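Local coordinates for scyllo-inositol 2-dehydrogenase (NADP(+)) IolW (Bacillus subtilis subsp. subtilis, PDB 3GDO), which catalyses the reversible NADPH-dependent reduction of scyllo-inosose to scyllo-inositol and does not accept NADH in place of NADPH, at residues Lys244-Gly252 against Asp274-Ile285. Numbering follows the deposited sequence.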
ATOM      1  N   LYS B 244      17.349  -5.126  -2.556  1.00 39.55           N
ATOM      2  CA  LYS B 244      18.318  -4.454  -3.467  1.00 41.37           C
ATOM      3  C   LYS B 244      18.238  -4.871  -4.937  1.00 41.74           C
ATOM      4  O   LYS B 244      18.427  -4.031  -5.809  1.00 41.98           O
ATOM      5  CB  LYS B 244      19.777  -4.454  -2.944  1.00 42.08           C
ATOM      6  CG  LYS B 244      20.491  -5.806  -2.811  1.00 43.41           C
ATOM      7  CD  LYS B 244      22.000  -5.596  -3.040  1.00 49.28           C
ATOM      8  CE  LYS B 244      22.919  -6.584  -2.292  1.00 51.29           C
ATOM      9  NZ  LYS B 244      22.505  -8.006  -2.440  1.00 54.28           N
ATOM     10  N   ASP B 245      17.847  -6.121  -5.194  1.00 42.80           N
ATOM     11  CA  ASP B 245      18.016  -6.819  -6.486  1.00 43.04           C
ATOM     12  C   ASP B 245      16.770  -7.491  -6.985  1.00 42.01           C
ATOM     13  O   ASP B 245      16.697  -7.922  -8.143  1.00 41.87           O
ATOM     14  CB  ASP B 245      18.996  -7.986  -6.273  1.00 45.43           C
ATOM     15  CG  ASP B 245      20.409  -7.597  -6.543  1.00 49.70           C
ATOM     16  OD1 ASP B 245      21.271  -8.505  -6.651  1.00 53.93           O
ATOM     17  OD2 ASP B 245      20.649  -6.363  -6.675  1.00 55.18           O
ATOM     18  N   SER B 246      15.823  -7.683  -6.072  1.00 40.73           N
ATOM     19  CA  SER B 246      14.662  -8.507  -6.334  1.00 39.46           C
ATOM     20  C   SER B 246      13.420  -8.013  -5.593  1.00 38.34           C
ATOM     21  O   SER B 246      13.520  -7.259  -4.616  1.00 38.08           O
ATOM     22  CB  SER B 246      14.973  -9.949  -5.943  1.00 40.37           C
ATOM     23  OG  SER B 246      15.490  -9.979  -4.628  1.00 41.31           O
ATOM     24  N   SER B 247      12.273  -8.455  -6.098  1.00 37.45           N
ATOM     25  CA  SER B 247      10.933  -8.175  -5.587  1.00 36.51           C
ATOM     26  C   SER B 247      10.169  -9.487  -5.576  1.00 36.62           C
ATOM     27  O   SER B 247      10.284 -10.304  -6.540  1.00 36.49           O
ATOM     28  CB  SER B 247      10.181  -7.253  -6.539  1.00 36.17           C
ATOM     29  OG  SER B 247      10.591  -5.912  -6.445  1.00 35.31           O
ATOM     30  N   PHE B 248       9.390  -9.698  -4.519  1.00 34.86           N
ATOM     31  CA  PHE B 248       8.484 -10.851  -4.437  1.00 33.80           C
ATOM     32  C   PHE B 248       7.076 -10.321  -4.309  1.00 32.96           C
ATOM     33  O   PHE B 248       6.792  -9.523  -3.398  1.00 31.92           O
ATOM     34  CB  PHE B 248       8.846 -11.748  -3.244  1.00 33.82           C
ATOM     35  CG  PHE B 248       8.131 -13.087  -3.234  1.00 35.43           C
ATOM     36  CD1 PHE B 248       8.309 -13.998  -4.281  1.00 35.11           C
ATOM     37  CD2 PHE B 248       7.296 -13.439  -2.164  1.00 36.84           C
ATOM     38  CE1 PHE B 248       7.659 -15.230  -4.284  1.00 34.06           C
ATOM     39  CE2 PHE B 248       6.633 -14.664  -2.141  1.00 34.98           C
ATOM     40  CZ  PHE B 248       6.814 -15.580  -3.209  1.00 35.81           C
ATOM     41  N   ILE B 249       6.197 -10.697  -5.237  1.00 33.09           N
ATOM     42  CA  ILE B 249       4.797 -10.208  -5.209  1.00 32.83           C
ATOM     43  C   ILE B 249       3.905 -11.408  -5.230  1.00 32.69           C
ATOM     44  O   ILE B 249       4.051 -12.262  -6.113  1.00 33.82           O
ATOM     45  CB  ILE B 249       4.391  -9.360  -6.416  1.00 32.95           C
ATOM     46  CG1 ILE B 249       5.374  -8.199  -6.709  1.00 36.24           C
ATOM     47  CG2 ILE B 249       2.909  -8.903  -6.272  1.00 32.40           C
ATOM     48  CD1 ILE B 249       5.513  -7.227  -5.647  1.00 40.51           C
ATOM     49  N   LYS B 250       2.990 -11.510  -4.270  1.00 31.76           N
ATOM     50  CA  LYS B 250       2.158 -12.710  -4.193  1.00 32.10           C
ATOM     51  C   LYS B 250       0.741 -12.420  -3.739  1.00 31.81           C
ATOM     52  O   LYS B 250       0.538 -11.624  -2.793  1.00 31.53           O
ATOM     53  CB  LYS B 250       2.810 -13.740  -3.244  1.00 31.28           C
ATOM     54  CG  LYS B 250       2.025 -15.066  -3.188  1.00 31.76           C
ATOM     55  CD  LYS B 250       2.738 -16.144  -2.309  1.00 30.50           C
ATOM     56  CE  LYS B 250       1.979 -17.477  -2.349  1.00 30.29           C
ATOM     57  NZ  LYS B 250       0.434 -17.314  -2.194  1.00 32.46           N
ATOM     58  N   TYR B 251      -0.216 -13.088  -4.379  1.00 31.58           N
ATOM     59  CA  TYR B 251      -1.629 -13.050  -3.984  1.00 33.40           C
ATOM     60  C   TYR B 251      -2.034 -14.309  -3.188  1.00 33.37           C
ATOM     61  O   TYR B 251      -1.377 -15.335  -3.253  1.00 34.89           O
ATOM     62  CB  TYR B 251      -2.544 -12.970  -5.211  1.00 33.54           C
ATOM     63  CG  TYR B 251      -2.454 -11.707  -6.060  1.00 34.43           C
ATOM     64  CD1 TYR B 251      -3.541 -10.819  -6.116  1.00 34.76           C
ATOM     65  CD2 TYR B 251      -1.303 -11.412  -6.790  1.00 35.83           C
ATOM     66  CE1 TYR B 251      -3.506  -9.649  -6.881  1.00 35.09           C
ATOM     67  CE2 TYR B 251      -1.236 -10.234  -7.597  1.00 35.58           C
ATOM     68  CZ  TYR B 251      -2.358  -9.368  -7.628  1.00 36.20           C
ATOM     69  OH  TYR B 251      -2.345  -8.248  -8.392  1.00 32.96           O
ATOM     70  N   GLY B 252      -3.147 -14.227  -2.475  1.00 33.71           N
ATOM     71  CA  GLY B 252      -3.810 -15.444  -1.979  1.00 34.13           C
ATOM     72  C   GLY B 252      -3.573 -15.568  -0.471  1.00 34.86           C
ATOM     73  O   GLY B 252      -2.838 -14.764   0.142  1.00 33.11           O
ATOM     74  N   ASP B 274      -0.224 -24.895  -1.769  1.00 40.69           N
ATOM     75  CA  ASP B 274      -0.816 -23.707  -2.355  1.00 41.75           C
ATOM     76  C   ASP B 274      -1.388 -24.067  -3.724  1.00 43.32           C
ATOM     77  O   ASP B 274      -1.040 -25.111  -4.299  1.00 43.31           O
ATOM     78  CB  ASP B 274       0.250 -22.608  -2.463  1.00 41.45           C
ATOM     79  CG  ASP B 274      -0.348 -21.180  -2.478  1.00 40.77           C
ATOM     80  OD1 ASP B 274      -1.582 -21.046  -2.506  1.00 38.25           O
ATOM     81  OD2 ASP B 274       0.439 -20.206  -2.495  1.00 38.50           O
ATOM     82  N   VAL B 275      -2.301 -23.234  -4.210  1.00 44.62           N
ATOM     83  CA  VAL B 275      -2.856 -23.353  -5.558  1.00 45.78           C
ATOM     84  C   VAL B 275      -1.873 -22.715  -6.572  1.00 45.90           C
ATOM     85  O   VAL B 275      -1.417 -21.596  -6.354  1.00 46.14           O
ATOM     86  CB  VAL B 275      -4.253 -22.657  -5.652  1.00 46.02           C
ATOM     87  CG1 VAL B 275      -4.936 -23.055  -6.916  1.00 47.76           C
ATOM     88  CG2 VAL B 275      -5.145 -23.045  -4.473  1.00 47.29           C
ATOM     89  N   PRO B 276      -1.522 -23.436  -7.664  1.00 45.93           N
ATOM     90  CA  PRO B 276      -0.573 -22.941  -8.688  1.00 45.65           C
ATOM     91  C   PRO B 276      -0.838 -21.532  -9.223  1.00 45.15           C
ATOM     92  O   PRO B 276       0.105 -20.825  -9.552  1.00 45.12           O
ATOM     93  CB  PRO B 276      -0.721 -23.956  -9.819  1.00 45.71           C
ATOM     94  CG  PRO B 276      -1.055 -25.240  -9.099  1.00 46.53           C
ATOM     95  CD  PRO B 276      -1.949 -24.826  -7.940  1.00 46.18           C
ATOM     96  N   GLU B 277      -2.106 -21.135  -9.300  1.00 44.84           N
ATOM     97  CA  GLU B 277      -2.459 -19.808  -9.800  1.00 45.53           C
ATOM     98  C   GLU B 277      -1.989 -18.742  -8.827  1.00 44.41           C
ATOM     99  O   GLU B 277      -1.826 -17.587  -9.216  1.00 44.21           O
ATOM    100  CB  GLU B 277      -3.960 -19.657 -10.103  1.00 45.59           C
ATOM    101  CG  GLU B 277      -4.935 -20.637  -9.361  1.00 51.98           C
ATOM    102  CD  GLU B 277      -4.997 -22.064  -9.987  1.00 57.67           C
ATOM    103  OE1 GLU B 277      -5.856 -22.878  -9.565  1.00 60.70           O
ATOM    104  OE2 GLU B 277      -4.198 -22.387 -10.901  1.00 60.54           O
ATOM    105  N   PHE B 278      -1.726 -19.139  -7.577  1.00 42.76           N
ATOM    106  CA  PHE B 278      -1.437 -18.166  -6.515  1.00 41.93           C
ATOM    107  C   PHE B 278       0.010 -18.143  -6.110  1.00 41.35           C
ATOM    108  O   PHE B 278       0.371 -17.412  -5.187  1.00 40.38           O
ATOM    109  CB  PHE B 278      -2.330 -18.423  -5.295  1.00 41.82           C
ATOM    110  CG  PHE B 278      -3.779 -18.036  -5.521  1.00 43.73           C
ATOM    111  CD1 PHE B 278      -4.170 -16.706  -5.479  1.00 43.78           C
ATOM    112  CD2 PHE B 278      -4.739 -18.996  -5.788  1.00 44.03           C
ATOM    113  CE1 PHE B 278      -5.516 -16.338  -5.692  1.00 45.38           C
ATOM    114  CE2 PHE B 278      -6.085 -18.642  -6.013  1.00 46.05           C
ATOM    115  CZ  PHE B 278      -6.472 -17.310  -5.954  1.00 44.48           C
ATOM    116  N   TYR B 279       0.843 -18.943  -6.792  1.00 40.90           N
ATOM    117  CA  TYR B 279       2.272 -18.976  -6.501  1.00 40.96           C
ATOM    118  C   TYR B 279       2.804 -17.556  -6.701  1.00 41.38           C
ATOM    119  O   TYR B 279       2.353 -16.851  -7.629  1.00 41.42           O
ATOM    120  CB  TYR B 279       3.031 -19.938  -7.443  1.00 41.56           C
ATOM    121  CG  TYR B 279       2.784 -21.450  -7.283  1.00 41.97           C
ATOM    122  CD1 TYR B 279       2.041 -21.976  -6.201  1.00 42.00           C
ATOM    123  CD2 TYR B 279       3.346 -22.359  -8.206  1.00 43.76           C
ATOM    124  CE1 TYR B 279       1.845 -23.368  -6.057  1.00 42.61           C
ATOM    125  CE2 TYR B 279       3.159 -23.751  -8.081  1.00 43.09           C
ATOM    126  CZ  TYR B 279       2.405 -24.242  -7.008  1.00 45.31           C
ATOM    127  OH  TYR B 279       2.220 -25.590  -6.886  1.00 42.21           O
ATOM    128  N   GLY B 280       3.725 -17.133  -5.835  1.00 40.43           N
ATOM    129  CA  GLY B 280       4.318 -15.812  -5.937  1.00 41.13           C
ATOM    130  C   GLY B 280       5.242 -15.644  -7.142  1.00 41.37           C
ATOM    131  O   GLY B 280       5.796 -16.620  -7.643  1.00 40.76           O
ATOM    132  N   LYS B 281       5.396 -14.405  -7.606  1.00 41.20           N
ATOM    133  CA  LYS B 281       6.396 -14.074  -8.625  1.00 41.80           C
ATOM    134  C   LYS B 281       7.580 -13.346  -8.031  1.00 41.50           C
ATOM    135  O   LYS B 281       7.425 -12.313  -7.348  1.00 40.49           O
ATOM    136  CB  LYS B 281       5.778 -13.261  -9.772  1.00 41.79           C
ATOM    137  CG  LYS B 281       4.577 -13.976 -10.357  1.00 45.68           C
ATOM    138  CD  LYS B 281       3.997 -13.324 -11.602  1.00 53.02           C
ATOM    139  CE  LYS B 281       3.054 -14.330 -12.295  1.00 55.31           C
ATOM    140  NZ  LYS B 281       2.336 -13.740 -13.468  1.00 58.19           N
ATOM    141  N   LEU B 282       8.761 -13.905  -8.290  1.00 41.27           N
ATOM    142  CA  LEU B 282      10.018 -13.301  -7.907  1.00 42.89           C
ATOM    143  C   LEU B 282      10.651 -12.696  -9.149  1.00 43.75           C
ATOM    144  O   LEU B 282      10.859 -13.386 -10.154  1.00 44.27           O
ATOM    145  CB  LEU B 282      10.979 -14.340  -7.292  1.00 42.65           C
ATOM    146  CG  LEU B 282      12.340 -13.841  -6.798  1.00 42.49           C
ATOM    147  CD1 LEU B 282      12.236 -13.149  -5.446  1.00 42.43           C
ATOM    148  CD2 LEU B 282      13.343 -14.991  -6.717  1.00 44.23           C
ATOM    149  N   THR B 283      10.958 -11.412  -9.060  1.00 44.42           N
ATOM    150  CA  THR B 283      11.639 -10.688 -10.122  1.00 45.04           C
ATOM    151  C   THR B 283      13.035 -10.351  -9.636  1.00 45.77           C
ATOM    152  O   THR B 283      13.181  -9.795  -8.543  1.00 45.27           O
ATOM    153  CB  THR B 283      10.877  -9.438 -10.466  1.00 44.22           C
ATOM    154  OG1 THR B 283       9.613  -9.828 -10.993  1.00 44.40           O
ATOM    155  CG2 THR B 283      11.613  -8.611 -11.508  1.00 44.99           C
ATOM    156  N   THR B 284      14.042 -10.739 -10.433  1.00 46.59           N
ATOM    157  CA  THR B 284      15.452 -10.470 -10.126  1.00 48.32           C
ATOM    158  C   THR B 284      16.155  -9.657 -11.225  1.00 49.39           C
ATOM    159  O   THR B 284      16.018  -9.953 -12.415  1.00 49.61           O
ATOM    160  CB  THR B 284      16.232 -11.785  -9.838  1.00 48.10           C
ATOM    161  OG1 THR B 284      15.533 -12.538  -8.837  1.00 48.61           O
ATOM    162  CG2 THR B 284      17.628 -11.484  -9.345  1.00 47.71           C
ATOM    163  N   ILE B 285      16.887  -8.632 -10.806  1.00 50.95           N
ATOM    164  CA  ILE B 285      17.661  -7.818 -11.732  1.00 53.21           C
ATOM    165  C   ILE B 285      19.164  -7.866 -11.449  1.00 54.53           C
ATOM    166  O   ILE B 285      19.631  -7.369 -10.416  1.00 54.78           O
ATOM    167  CB  ILE B 285      17.188  -6.321 -11.806  1.00 53.07           C
ATOM    168  CG1 ILE B 285      15.649  -6.232 -11.841  1.00 53.37           C
ATOM    169  CG2 ILE B 285      17.839  -5.616 -13.023  1.00 52.94           C
ATOM    170  CD1 ILE B 285      15.040  -4.944 -12.419  1.00 52.10           C
TER
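K250 reaches past G280 to a cluster of three oxygens, where its NZ forms a salt bridge with D274 OD2 at 2.9 Å, on that oxygen's syn lone pair. The same nitrogen gives hydrogen bonds to F278 O (3.0 Å), which it meets from above the carbonyl plane, and to Y251 O (2.9 Å). The chain leaves CA with CG opposite the backbone N (chi1 -176°), passes G280 with K250 CG 3.7 Å from G280 CA, and stays extended until chi4 (-45°), which turns the ammonium in among its acceptors. Y251 O and F278 O thus share one donor, which ties the loop ends beyond the paired strands. Replacing the lysine by an alanine is likely to leave the D274 carboxylate without its charged mate across the contact and both carbonyls without their shared donor. G280 is fitted to F248 too: F248 CZ lies 3.7 Å from G280 CA, where any CB would clash. Nearer the base of the ring, F248 CD1 packs on CB of L282 (4.0 Å), the partner of F248 in a non-hydrogen-bonded pair. Beside G252, at backbone angles (phi 106°) where a side chain would press on the preceding carbonyl, F278 CD1 lies 3.7 Å from G252 CA. Backbone bonds hold the register: S247 with T283 and I249 with K281 form antiparallel hydrogen-bonded pairs, and I285 N closes on D245 O. S297 OG also bonds D274 OD2 and probably helps to place the carboxylate. In the mixed sheet of the C-terminal alpha/beta domain, strand 246-250 lies between 239-243 and 280-286, and 289-295 is outermost on that side within this chain. F248 packs on I134 and L137 of helix 129-139, whereas the face with S247 and T283 meets P233 and A234 of the second subunit.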